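Local coordinates for sulfite reductase [ferredoxin] (Mycobacterium tuberculosis, PDB 1ZJ8), which reduces sulfite to sulfide with electrons from ferredoxin, using a siroheme and a [4Fe-4S] cluster, for the biosynthesis of sulfur-containing amino acids and cofactors, at residues Leu180-Ala185 with Ile340-Val345; Glu191-Thr196 with Val272-Val277; Gly249-Val254 with Pro331-Val336; Leu369-Asp374 with Asp410-Gln415. One frame throughout, in Å; residues are numbered along the deposited sequence.

Contact 1 (Leu180-Ala185 with Ile340-Val345); sequences LGSPLA and IDHVGV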
loop_
_atom_site.group_PDB
_atom_site.type_symbol
_atom_site.label_atom_id
_atom_site.label_comp_id
_atom_site.label_asym_id
_atom_site.label_seq_id
_atom_site.Cartn_x
_atom_site.Cartn_y
_atom_site.Cartn_z
ATOM N N LEU A 180 2.521 -1.600 8.516
ATOM C CA LEU A 180 3.522 -2.254 7.665
ATOM C C LEU A 180 4.696 -2.804 8.507
ATOM O O LEU A 180 5.031 -2.261 9.567
ATOM C CB LEU A 180 4.007 -1.305 6.564
ATOM C CG LEU A 180 2.956 -0.563 5.710
ATOM C CD1 LEU A 180 3.640 0.282 4.619
ATOM C CD2 LEU A 180 1.964 -1.512 5.096
ATOM N N GLY A 181 5.298 -3.895 8.032
ATOM C CA GLY A 181 6.513 -4.446 8.642
ATOM C C GLY A 181 7.502 -5.003 7.627
ATOM O O GLY A 181 7.113 -5.377 6.516
ATOM N N SER A 182 8.781 -5.057 8.003
ATOM C CA SER A 182 9.782 -5.722 7.176
ATOM C C SER A 182 9.359 -7.156 6.903
ATOM O O SER A 182 9.113 -7.934 7.848
ATOM C CB SER A 182 11.147 -5.770 7.856
ATOM O OG SER A 182 11.987 -6.724 7.232
ATOM N N PRO A 183 9.275 -7.517 5.618
ATOM C CA PRO A 183 9.082 -8.898 5.208
ATOM C C PRO A 183 10.117 -9.857 5.747
ATOM O O PRO A 183 9.929 -11.058 5.606
ATOM C CB PRO A 183 9.248 -8.829 3.680
ATOM C CG PRO A 183 8.897 -7.487 3.318
ATOM C CD PRO A 183 9.332 -6.615 4.461
ATOM N N LEU A 184 11.224 -9.349 6.289
ATOM C CA LEU A 184 12.254 -10.199 6.913
ATOM C C LEU A 184 12.486 -9.834 8.364
ATOM O O LEU A 184 13.589 -9.996 8.885
ATOM C CB LEU A 184 13.570 -10.118 6.132
ATOM C CG LEU A 184 13.611 -11.203 5.063
ATOM C CD1 LEU A 184 13.015 -10.691 3.749
ATOM C CD2 LEU A 184 15.024 -11.681 4.884
ATOM N N ALA A 185 11.441 -9.351 9.020
ATOM C CA ALA A 185 11.536 -8.988 10.416
ATOM C C ALA A 185 11.959 -10.219 11.241
ATOM O O ALA A 185 11.310 -11.271 11.173
ATOM C CB ALA A 185 10.224 -8.438 10.886
ATOM N N ILE A 340 14.770 -1.681 -0.997
ATOM C CA ILE A 340 14.811 -3.091 -0.649
ATOM C C ILE A 340 13.451 -3.748 -0.907
ATOM O O ILE A 340 12.494 -3.560 -0.140
ATOM C CB ILE A 340 15.205 -3.278 0.833
ATOM C CG1 ILE A 340 16.515 -2.532 1.143
ATOM C CG2 ILE A 340 15.298 -4.783 1.192
ATOM C CD1 ILE A 340 16.319 -1.171 1.747
ATOM N N ASP A 341 13.358 -4.531 -1.977
ATOM C CA ASP A 341 12.113 -5.268 -2.231
ATOM C C ASP A 341 12.160 -6.725 -1.800
ATOM O O ASP A 341 11.131 -7.387 -1.841
ATOM C CB ASP A 341 11.642 -5.142 -3.687
ATOM C CG ASP A 341 12.597 -5.765 -4.693
ATOM O OD1 ASP A 341 13.531 -6.446 -4.279
ATOM O OD2 ASP A 341 12.397 -5.578 -5.915
ATOM N N HIS A 342 13.337 -7.207 -1.386
ATOM C CA HIS A 342 13.532 -8.591 -0.952
ATOM C C HIS A 342 13.234 -9.647 -1.992
ATOM O O HIS A 342 12.993 -10.775 -1.652
ATOM C CB HIS A 342 12.705 -8.876 0.300
ATOM C CG HIS A 342 13.056 -7.996 1.450
ATOM N ND1 HIS A 342 14.287 -8.045 2.069
ATOM C CD2 HIS A 342 12.348 -7.038 2.086
ATOM C CE1 HIS A 342 14.319 -7.153 3.039
ATOM N NE2 HIS A 342 13.160 -6.519 3.062
ATOM N N VAL A 343 13.291 -9.309 -3.259
ATOM C CA VAL A 343 13.099 -10.304 -4.301
ATOM C C VAL A 343 14.372 -11.156 -4.531
ATOM O O VAL A 343 15.483 -10.633 -4.535
ATOM C CB VAL A 343 12.600 -9.621 -5.593
ATOM C CG1 VAL A 343 12.951 -10.425 -6.829
ATOM C CG2 VAL A 343 11.079 -9.388 -5.502
ATOM N N GLY A 344 14.204 -12.467 -4.721
ATOM C CA GLY A 344 15.344 -13.370 -4.916
ATOM C C GLY A 344 15.660 -14.107 -3.632
ATOM O O GLY A 344 14.845 -14.090 -2.691
ATOM N N VAL A 345 16.831 -14.743 -3.573
ATOM C CA VAL A 345 17.197 -15.602 -2.439
ATOM C C VAL A 345 18.155 -14.862 -1.537
ATOM O O VAL A 345 19.074 -14.208 -2.029
ATOM C CB VAL A 345 17.880 -16.915 -2.891
ATOM C CG1 VAL A 345 18.078 -17.833 -1.705
ATOM C CG2 VAL A 345 17.077 -17.614 -3.950
#
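Pro183 and His342 mark the nearest approach of the two backbones, their CA atoms 7.6 Å apart, where the loop leaving strand 176-181 passes the turn that leads into strand 344-347. Each segment contains a side-chain-capped turn: an ST turn in 180-185, in which Ser182 OG takes the N-H of Leu184 (N to OG 2.9 Å), and an Asx turn in 340-345, in which Asp341 OD1 takes that of Val343. The imidazole of His342 does most of the touching. Its residue has positive phi (61°), and CG anti to the carbonyl carbon (chi1 -60°) places the ring against Pro183 and Leu184. The CD1 methyl of Leu184 lies over one face as a CH-pi contact, 3.6 Å from the centroid of the His342 ring and 24° off its normal. Ile340 CG2, from the ring's own segment, lies above the other face near the rim. Pro183 meets the ring obliquely, its side chain crossing that of His342 at about a right angle, with Pro183 CG 3.7 Å from His342 CD2. This buried junction, away from the cofactors, joins the loop after strand 176-181 to the loop before strand 344-347, the outermost strands of their sheets. Both ring nitrogens have polar partners, which fixes the rotation of the imidazole: ND1 bonds Gln346 NE2, and NE2 bonds Asp228 OD2, the same oxygen that Ser182 OG reaches.

Contact 2 (Glu191-Thr196 with Val272-Val277); sequences EVLDPT and VPLGEV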
loop_
_atom_site.group_PDB
_atom_site.type_symbol
_atom_site.label_atom_id
_atom_site.label_comp_id
_atom_site.label_asym_id
_atom_site.label_seq_id
_atom_site.Cartn_x
_atom_site.Cartn_y
_atom_site.Cartn_z
ATOM N N GLU A 191 19.035 -6.123 9.569
ATOM C CA GLU A 191 18.058 -5.372 10.342
ATOM C C GLU A 191 18.730 -4.823 11.605
ATOM O O GLU A 191 19.469 -5.531 12.288
ATOM C CB GLU A 191 16.814 -6.230 10.677
ATOM C CG GLU A 191 17.117 -7.648 11.211
ATOM C CD GLU A 191 15.922 -8.336 11.871
ATOM O OE1 GLU A 191 14.880 -8.511 11.183
ATOM O OE2 GLU A 191 16.033 -8.718 13.075
ATOM N N VAL A 192 18.488 -3.548 11.898
ATOM C CA VAL A 192 18.965 -2.955 13.153
ATOM C C VAL A 192 18.376 -3.695 14.351
ATOM O O VAL A 192 19.081 -3.931 15.330
ATOM C CB VAL A 192 18.620 -1.436 13.270
ATOM C CG1 VAL A 192 19.042 -0.888 14.658
ATOM C CG2 VAL A 192 19.270 -0.607 12.117
ATOM N N LEU A 193 17.080 -4.012 14.266
ATOM C CA LEU A 193 16.387 -4.894 15.225
ATOM C C LEU A 193 15.078 -5.519 14.614
ATOM O O LEU A 193 14.748 -5.290 13.440
ATOM C CB LEU A 193 16.111 -4.146 16.533
ATOM C CG LEU A 193 14.935 -3.173 16.610
ATOM C CD1 LEU A 193 14.827 -2.617 18.000
ATOM C CD2 LEU A 193 15.059 -2.068 15.607
ATOM N N ASP A 194 14.353 -6.327 15.395
ATOM C CA ASP A 194 13.057 -6.854 14.963
ATOM C C ASP A 194 11.975 -6.227 15.812
ATOM O O ASP A 194 11.754 -6.649 16.948
ATOM C CB ASP A 194 12.957 -8.366 15.087
ATOM C CG ASP A 194 11.597 -8.900 14.630
ATOM O OD1 ASP A 194 10.813 -8.129 14.052
ATOM O OD2 ASP A 194 11.296 -10.094 14.826
ATOM N N PRO A 195 11.240 -5.261 15.251
ATOM C CA PRO A 195 10.288 -4.557 16.053
ATOM C C PRO A 195 8.899 -5.201 15.957
ATOM O O PRO A 195 7.905 -4.570 16.340
ATOM C CB PRO A 195 10.304 -3.181 15.408
ATOM C CG PRO A 195 10.435 -3.485 13.950
ATOM C CD PRO A 195 11.173 -4.811 13.851
ATOM N N THR A 196 8.820 -6.434 15.448
ATOM C CA THR A 196 7.538 -7.115 15.300
ATOM C C THR A 196 6.717 -7.011 16.572
ATOM O O THR A 196 5.530 -6.706 16.517
ATOM C CB THR A 196 7.695 -8.584 15.003
ATOM O OG1 THR A 196 8.481 -8.742 13.827
ATOM C CG2 THR A 196 6.324 -9.221 14.802
ATOM N N VAL A 272 13.234 6.175 19.929
ATOM C CA VAL A 272 12.247 5.512 20.769
ATOM C C VAL A 272 12.626 4.037 20.973
ATOM O O VAL A 272 12.689 3.268 20.006
ATOM C CB VAL A 272 10.864 5.574 20.099
ATOM C CG1 VAL A 272 9.797 4.924 20.980
ATOM C CG2 VAL A 272 10.494 7.028 19.768
ATOM N N PRO A 273 12.855 3.617 22.229
ATOM C CA PRO A 273 13.257 2.212 22.419
ATOM C C PRO A 273 12.067 1.296 22.106
ATOM O O PRO A 273 10.903 1.713 22.219
ATOM C CB PRO A 273 13.641 2.160 23.901
ATOM C CG PRO A 273 12.783 3.248 24.544
ATOM C CD PRO A 273 12.685 4.336 23.511
ATOM N N LEU A 274 12.332 0.068 21.697
ATOM C CA LEU A 274 11.242 -0.799 21.232
ATOM C C LEU A 274 10.030 -0.890 22.195
ATOM O O LEU A 274 8.879 -0.934 21.744
ATOM C CB LEU A 274 11.790 -2.195 20.899
ATOM C CG LEU A 274 10.789 -3.172 20.279
ATOM C CD1 LEU A 274 10.114 -2.613 19.016
ATOM C CD2 LEU A 274 11.495 -4.480 19.964
ATOM N N GLY A 275 10.294 -0.922 23.504
ATOM C CA GLY A 275 9.237 -1.015 24.516
ATOM C C GLY A 275 8.235 0.140 24.546
ATOM O O GLY A 275 7.085 -0.042 24.902
ATOM N N GLU A 276 8.678 1.330 24.154
ATOM C CA GLU A 276 7.868 2.543 24.219
ATOM C C GLU A 276 7.133 2.840 22.891
ATOM O O GLU A 276 6.376 3.819 22.811
ATOM C CB GLU A 276 8.765 3.746 24.608
ATOM C CG GLU A 276 9.067 3.939 26.132
ATOM C CD GLU A 276 10.306 4.848 26.444
ATOM O OE1 GLU A 276 10.714 5.717 25.624
ATOM O OE2 GLU A 276 10.888 4.673 27.541
ATOM N N VAL A 277 7.318 1.987 21.875
ATOM C CA VAL A 277 6.790 2.247 20.530
ATOM C C VAL A 277 5.263 2.267 20.487
ATOM O O VAL A 277 4.685 3.233 19.981
ATOM C CB VAL A 277 7.406 1.289 19.433
ATOM C CG1 VAL A 277 6.738 1.477 18.061
ATOM C CG2 VAL A 277 8.907 1.521 19.299
#
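Leu274 meets Pro195 where two loops converge, each at the start of a helix. An Asx turn shapes one of them: Asp194 OD1 accepts from Thr196 N at 3.0 Å, approached from above the carboxylate plane, while Pro195 holds the N-cap position of helix 196-206. The other loop forms a short 3-10 segment, 274-276, just ahead of helix 277-291. The close packing is the work of one side chain. Leu274 has CG anti to its backbone nitrogen (chi1 -175°), a setting that extends the isobutyl group across to the opposite loop. CD1 sits on the root of the proline, with Leu274 CD1 3.5 Å from Pro195 CA and 3.7 Å from Pro195 CB. The other methyl lies nearest the preceding peptide, 3.7 Å from Leu274 CD2 to Asp194 O. Leu250 of strand 249-254 touches Leu193, Pro195 and Leu274, so both loops pack onto that strand. The other side of the contact works at longer range and nearer to solvent. CB of Leu193 is directed to the 3-10 segment, and this residue covers Leu274 as well, though less closely than the proline does; both leucines remain partly exposed. No hydrogen bond spans the two segments, and the cohesion is apolar throughout. At this looser margin the nearest pair is Leu193 CD1 and Leu274 CB, 4.2 Å apart.

Contact 3 (Gly249-Val254 with Pro331-Val336); sequences GLDLWV and PAPEPV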
loop_
_atom_site.group_PDB
_atom_site.type_symbol
_atom_site.label_atom_id
_atom_site.label_comp_id
_atom_site.label_asym_id
_atom_site.label_seq_id
_atom_site.Cartn_x
_atom_site.Cartn_y
_atom_site.Cartn_z
ATOM N N GLY A 249 17.081 1.032 18.307
ATOM C CA GLY A 249 15.748 1.558 18.595
ATOM C C GLY A 249 15.143 2.147 17.338
ATOM O O GLY A 249 15.633 1.882 16.235
ATOM N N LEU A 250 14.107 2.964 17.489
ATOM C CA LEU A 250 13.353 3.400 16.326
ATOM C C LEU A 250 13.280 4.914 16.190
ATOM O O LEU A 250 12.867 5.607 17.115
ATOM C CB LEU A 250 11.950 2.773 16.351
ATOM C CG LEU A 250 12.020 1.246 16.151
ATOM C CD1 LEU A 250 12.194 0.473 17.472
ATOM C CD2 LEU A 250 10.801 0.754 15.422
ATOM N N ASP A 251 13.693 5.413 15.029
ATOM C CA ASP A 251 13.583 6.832 14.712
ATOM C C ASP A 251 12.146 7.142 14.241
ATOM O O ASP A 251 11.550 6.376 13.485
ATOM C CB ASP A 251 14.651 7.203 13.664
ATOM C CG ASP A 251 14.484 8.597 13.115
ATOM O OD1 ASP A 251 13.907 9.455 13.823
ATOM O OD2 ASP A 251 14.927 8.839 11.962
ATOM N N LEU A 252 11.588 8.253 14.712
ATOM C CA LEU A 252 10.177 8.557 14.490
ATOM C C LEU A 252 10.017 9.527 13.343
ATOM O O LEU A 252 10.649 10.584 13.328
ATOM C CB LEU A 252 9.554 9.150 15.753
ATOM C CG LEU A 252 8.097 9.624 15.699
ATOM C CD1 LEU A 252 7.178 8.570 15.127
ATOM C CD2 LEU A 252 7.595 10.049 17.080
ATOM N N TRP A 253 9.182 9.143 12.377
ATOM C CA TRP A 253 8.807 9.974 11.249
ATOM C C TRP A 253 7.296 10.208 11.300
ATOM O O TRP A 253 6.532 9.336 11.747
ATOM C CB TRP A 253 9.166 9.275 9.938
ATOM C CG TRP A 253 10.631 9.184 9.646
ATOM C CD1 TRP A 253 11.566 8.605 10.410
ATOM C CD2 TRP A 253 11.310 9.686 8.486
ATOM N NE1 TRP A 253 12.804 8.717 9.820
ATOM C CE2 TRP A 253 12.673 9.365 8.631
ATOM C CE3 TRP A 253 10.899 10.395 7.349
ATOM C CZ2 TRP A 253 13.641 9.711 7.688
ATOM C CZ3 TRP A 253 11.864 10.735 6.396
ATOM C CH2 TRP A 253 13.224 10.388 6.578
ATOM N N VAL A 254 6.875 11.375 10.807
ATOM C CA VAL A 254 5.480 11.772 10.813
ATOM C C VAL A 254 5.184 12.662 9.592
ATOM O O VAL A 254 6.083 13.374 9.100
ATOM C CB VAL A 254 5.161 12.492 12.157
ATOM C CG1 VAL A 254 4.200 13.664 11.975
ATOM C CG2 VAL A 254 4.607 11.494 13.185
ATOM N N PRO A 331 19.489 10.435 16.023
ATOM C CA PRO A 331 19.838 10.630 14.620
ATOM C C PRO A 331 18.923 9.928 13.621
ATOM O O PRO A 331 18.104 9.063 13.980
ATOM C CB PRO A 331 21.241 10.007 14.524
ATOM C CG PRO A 331 21.238 8.916 15.527
ATOM C CD PRO A 331 20.332 9.397 16.659
ATOM N N ALA A 332 19.102 10.319 12.368
ATOM C CA ALA A 332 18.519 9.649 11.228
ATOM C C ALA A 332 19.467 8.542 10.808
ATOM O O ALA A 332 20.667 8.650 10.995
ATOM C CB ALA A 332 18.332 10.632 10.093
ATOM N N PRO A 333 18.928 7.463 10.239
ATOM C CA PRO A 333 19.800 6.433 9.671
ATOM C C PRO A 333 20.185 6.827 8.265
ATOM O O PRO A 333 19.455 7.591 7.639
ATOM C CB PRO A 333 18.901 5.206 9.649
ATOM C CG PRO A 333 17.529 5.772 9.425
ATOM C CD PRO A 333 17.499 7.141 10.067
ATOM N N GLU A 334 21.310 6.322 7.770
ATOM C CA GLU A 334 21.755 6.649 6.407
ATOM C C GLU A 334 20.710 6.197 5.403
ATOM O O GLU A 334 20.448 4.998 5.291
ATOM C CB GLU A 334 23.103 5.994 6.073
ATOM C CG GLU A 334 24.290 6.601 6.820
ATOM C CD GLU A 334 24.674 8.018 6.334
ATOM O OE1 GLU A 334 24.782 8.969 7.169
ATOM O OE2 GLU A 334 24.865 8.177 5.109
ATOM N N PRO A 335 20.109 7.155 4.667
ATOM C CA PRO A 335 19.089 6.744 3.696
ATOM C C PRO A 335 19.716 5.773 2.700
ATOM O O PRO A 335 20.856 5.968 2.315
ATOM C CB PRO A 335 18.674 8.069 3.021
ATOM C CG PRO A 335 19.140 9.177 3.948
ATOM C CD PRO A 335 20.346 8.619 4.654
ATOM N N VAL A 336 19.002 4.722 2.326
ATOM C CA VAL A 336 19.571 3.714 1.446
ATOM C C VAL A 336 19.668 4.267 0.042
ATOM O O VAL A 336 18.944 5.199 -0.308
ATOM C CB VAL A 336 18.760 2.424 1.471
ATOM C CG1 VAL A 336 19.009 1.716 2.793
ATOM C CG2 VAL A 336 17.244 2.696 1.234
#
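Pro331 opens the passage of an extended, proline-rich segment over Asp251, a residue of strand 249-254. That strand is the middle one of a beta meander made with strands 236-243 and 266-272 in the mixed sheet, and the backbone torsions from Pro331 to Val336 stay near the polyproline II region. Pro331 turns its CB away and presents its carbonyl instead, with Pro331 O 3.8 Å from Asp251 CG. At Ala332 the backbones come closest, 6.7 Å between the CA atoms of Asp251 and Ala332. Here the main chain passes beside the carboxylate, Ala332 CA lying 3.8 Å from Asp251 OD2. Pro333 then crosses the aspartate side chain at about a right angle and sets its CD 3.6 Å from Asp251 OD2. Beyond this point the chain departs from the strand: Glu334 O bonds the side-chain amide of Gln227, and Val336 N makes a weak bond to the same residue. No hydrogen bond links the two segments. Asp251 has CG anti to the backbone nitrogen (chi1 171°), and its OD2 is gripped twice, first by a salt bridge with Arg267 NE on strand 266-272. The second grip is a bent bond from Trp253 NE1 to Asp251 OD2, 3.0 Å long with an N-H...O angle of 136°, which enters from above the carboxylate plane and leaves OD2 tilted from the plane of the indole.

Contact 4 (Leu369-Asp374 with Asp410-Gln415); sequences LTAVAD and DALGLQ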
loop_
_atom_site.group_PDB
_atom_site.type_symbol
_atom_site.label_atom_id
_atom_site.label_comp_id
_atom_site.label_asym_id
_atom_site.label_seq_id
_atom_site.Cartn_x
_atom_site.Cartn_y
_atom_site.Cartn_z
ATOM N N LEU A 369 -2.517 -19.220 -4.285
ATOM C CA LEU A 369 -2.203 -19.103 -2.863
ATOM C C LEU A 369 -2.221 -20.483 -2.204
ATOM O O LEU A 369 -1.385 -20.797 -1.336
ATOM C CB LEU A 369 -3.201 -18.160 -2.157
ATOM C CG LEU A 369 -3.114 -16.671 -2.519
ATOM C CD1 LEU A 369 -4.260 -15.865 -1.908
ATOM C CD2 LEU A 369 -1.797 -16.083 -2.053
ATOM N N THR A 370 -3.175 -21.310 -2.620
ATOM C CA THR A 370 -3.289 -22.637 -2.046
ATOM C C THR A 370 -2.114 -23.451 -2.538
ATOM O O THR A 370 -1.493 -24.183 -1.765
ATOM C CB THR A 370 -4.658 -23.285 -2.322
ATOM O OG1 THR A 370 -5.677 -22.381 -1.887
ATOM C CG2 THR A 370 -4.831 -24.593 -1.530
ATOM N N ALA A 371 -1.774 -23.277 -3.810
ATOM C CA ALA A 371 -0.630 -23.987 -4.399
ATOM C C ALA A 371 0.681 -23.700 -3.648
ATOM O O ALA A 371 1.494 -24.620 -3.423
ATOM C CB ALA A 371 -0.502 -23.626 -5.860
ATOM N N VAL A 372 0.862 -22.431 -3.272
ATOM C CA VAL A 372 2.041 -21.980 -2.525
ATOM C C VAL A 372 2.061 -22.600 -1.121
ATOM O O VAL A 372 3.119 -22.970 -0.609
ATOM C CB VAL A 372 2.090 -20.411 -2.386
ATOM C CG1 VAL A 372 3.208 -19.976 -1.425
ATOM C CG2 VAL A 372 2.253 -19.726 -3.740
ATOM N N ALA A 373 0.891 -22.717 -0.504
ATOM C CA ALA A 373 0.806 -23.315 0.827
ATOM C C ALA A 373 1.340 -24.743 0.838
ATOM O O ALA A 373 2.029 -25.131 1.786
ATOM C CB ALA A 373 -0.620 -23.265 1.348
ATOM N N ASP A 374 1.051 -25.506 -0.218
ATOM C CA ASP A 374 1.522 -26.907 -0.325
ATOM C C ASP A 374 3.015 -27.002 -0.624
ATOM O O ASP A 374 3.703 -27.924 -0.146
ATOM C CB ASP A 374 0.688 -27.682 -1.361
ATOM C CG ASP A 374 -0.787 -27.754 -0.967
ATOM O OD1 ASP A 374 -1.051 -27.949 0.242
ATOM O OD2 ASP A 374 -1.678 -27.569 -1.836
ATOM N N ASP A 410 8.101 -21.065 -9.932
ATOM C CA ASP A 410 8.136 -20.717 -11.368
ATOM C C ASP A 410 6.950 -21.317 -12.127
ATOM O O ASP A 410 6.303 -20.644 -12.904
ATOM C CB ASP A 410 9.448 -21.205 -12.045
ATOM C CG ASP A 410 10.613 -20.218 -11.900
ATOM O OD1 ASP A 410 10.391 -19.008 -11.632
ATOM O OD2 ASP A 410 11.774 -20.668 -12.073
ATOM N N ALA A 411 6.684 -22.600 -11.900
ATOM C CA ALA A 411 5.583 -23.262 -12.577
ATOM C C ALA A 411 4.221 -22.585 -12.299
ATOM O O ALA A 411 3.307 -22.711 -13.102
ATOM C CB ALA A 411 5.554 -24.697 -12.213
ATOM N N LEU A 412 4.091 -21.876 -11.174
ATOM C CA LEU A 412 2.905 -21.047 -10.898
ATOM C C LEU A 412 3.035 -19.603 -11.394
ATOM O O LEU A 412 2.142 -18.802 -11.179
ATOM C CB LEU A 412 2.635 -20.981 -9.404
ATOM C CG LEU A 412 2.297 -22.279 -8.695
ATOM C CD1 LEU A 412 2.627 -22.118 -7.232
ATOM C CD2 LEU A 412 0.842 -22.597 -8.883
ATOM N N GLY A 413 4.156 -19.255 -12.020
ATOM C CA GLY A 413 4.379 -17.885 -12.517
ATOM C C GLY A 413 4.866 -16.905 -11.466
ATOM O O GLY A 413 4.744 -15.687 -11.630
ATOM N N LEU A 414 5.424 -17.426 -10.378
ATOM C CA LEU A 414 6.010 -16.585 -9.333
ATOM C C LEU A 414 7.536 -16.700 -9.368
ATOM O O LEU A 414 8.121 -17.632 -8.813
ATOM C CB LEU A 414 5.450 -16.981 -7.972
ATOM C CG LEU A 414 3.950 -16.759 -7.797
ATOM C CD1 LEU A 414 3.409 -17.486 -6.557
ATOM C CD2 LEU A 414 3.660 -15.279 -7.701
ATOM N N GLN A 415 8.172 -15.724 -10.018
ATOM C CA GLN A 415 9.596 -15.806 -10.366
ATOM C C GLN A 415 10.426 -15.211 -9.275
ATOM O O GLN A 415 10.134 -14.118 -8.829
ATOM C CB GLN A 415 9.863 -15.062 -11.679
ATOM C CG GLN A 415 8.875 -15.427 -12.781
ATOM C CD GLN A 415 9.195 -14.822 -14.143
ATOM O OE1 GLN A 415 9.944 -13.837 -14.265
ATOM N NE2 GLN A 415 8.612 -15.414 -15.183
#
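Leu412 and Leu414 adopt nearly equal first torsions, close to -63°, each placing CG anti to the carbonyl carbon on a side chain that reaches the flank of helix 366-379. On that helix Val372 has CG1 anti to the backbone nitrogen (chi1 171°), which leaves CG2 beside the nitrogen and turned to the two leucines. The tightest meeting is at Ala371, whose single methyl faces the forked end of Leu412: Ala371 CB is 3.5 Å from Leu412 CD2 and 3.7 Å from Leu412 CD1. Val372 is served mainly by the second leucine. The two side chains cross at about a right angle, with Val372 CG2 3.8 Å from Leu414 CD1, while Leu412 CD1 makes a longer contact with the same methyl. A Schellman motif ends helix 399-411 here. Gly413, between the leucines, takes positive phi (82°), and its N bonds back to Asp410 O at 2.7 Å; Leu412 and Leu414 both direct CB to helix 366-379. The contact is entirely apolar and packs the residues just past the end of helix 399-411, in a ferredoxin-like half domain, against the side of another helix. Leu414 also touches Ile368 and, on strand 363-365, Val364; Leu412 reaches Leu375 one turn along, and helix 118-131 continues the packing through Leu121, which meets Val372.

Overall arrangement
Contacts 1, 2 and 3 gather around the six-stranded mixed sheet, whereas contact 4 belongs to the ferredoxin-like half domain. Along the chain contacts 2 and 3 are nested inside the loop closed by contact 1, and their segments alternate; contact 4 opens only after contact 1 has closed. Contacts 2 and 3 have centres about 12 Å apart: Leu250, on the strand of contact 3, packs on Pro195, Leu274 and Val277 of contact 2. Contact 1 touches contact 2 through Ala185, centres about 17 Å apart. Contact 4 is remote from contacts 2 and 3, about 33 and about 36 Å between centres, but only about 18 Å from contact 1, which lies between the mixed sheet and the antiparallel sheet whose outermost strand is 344-347.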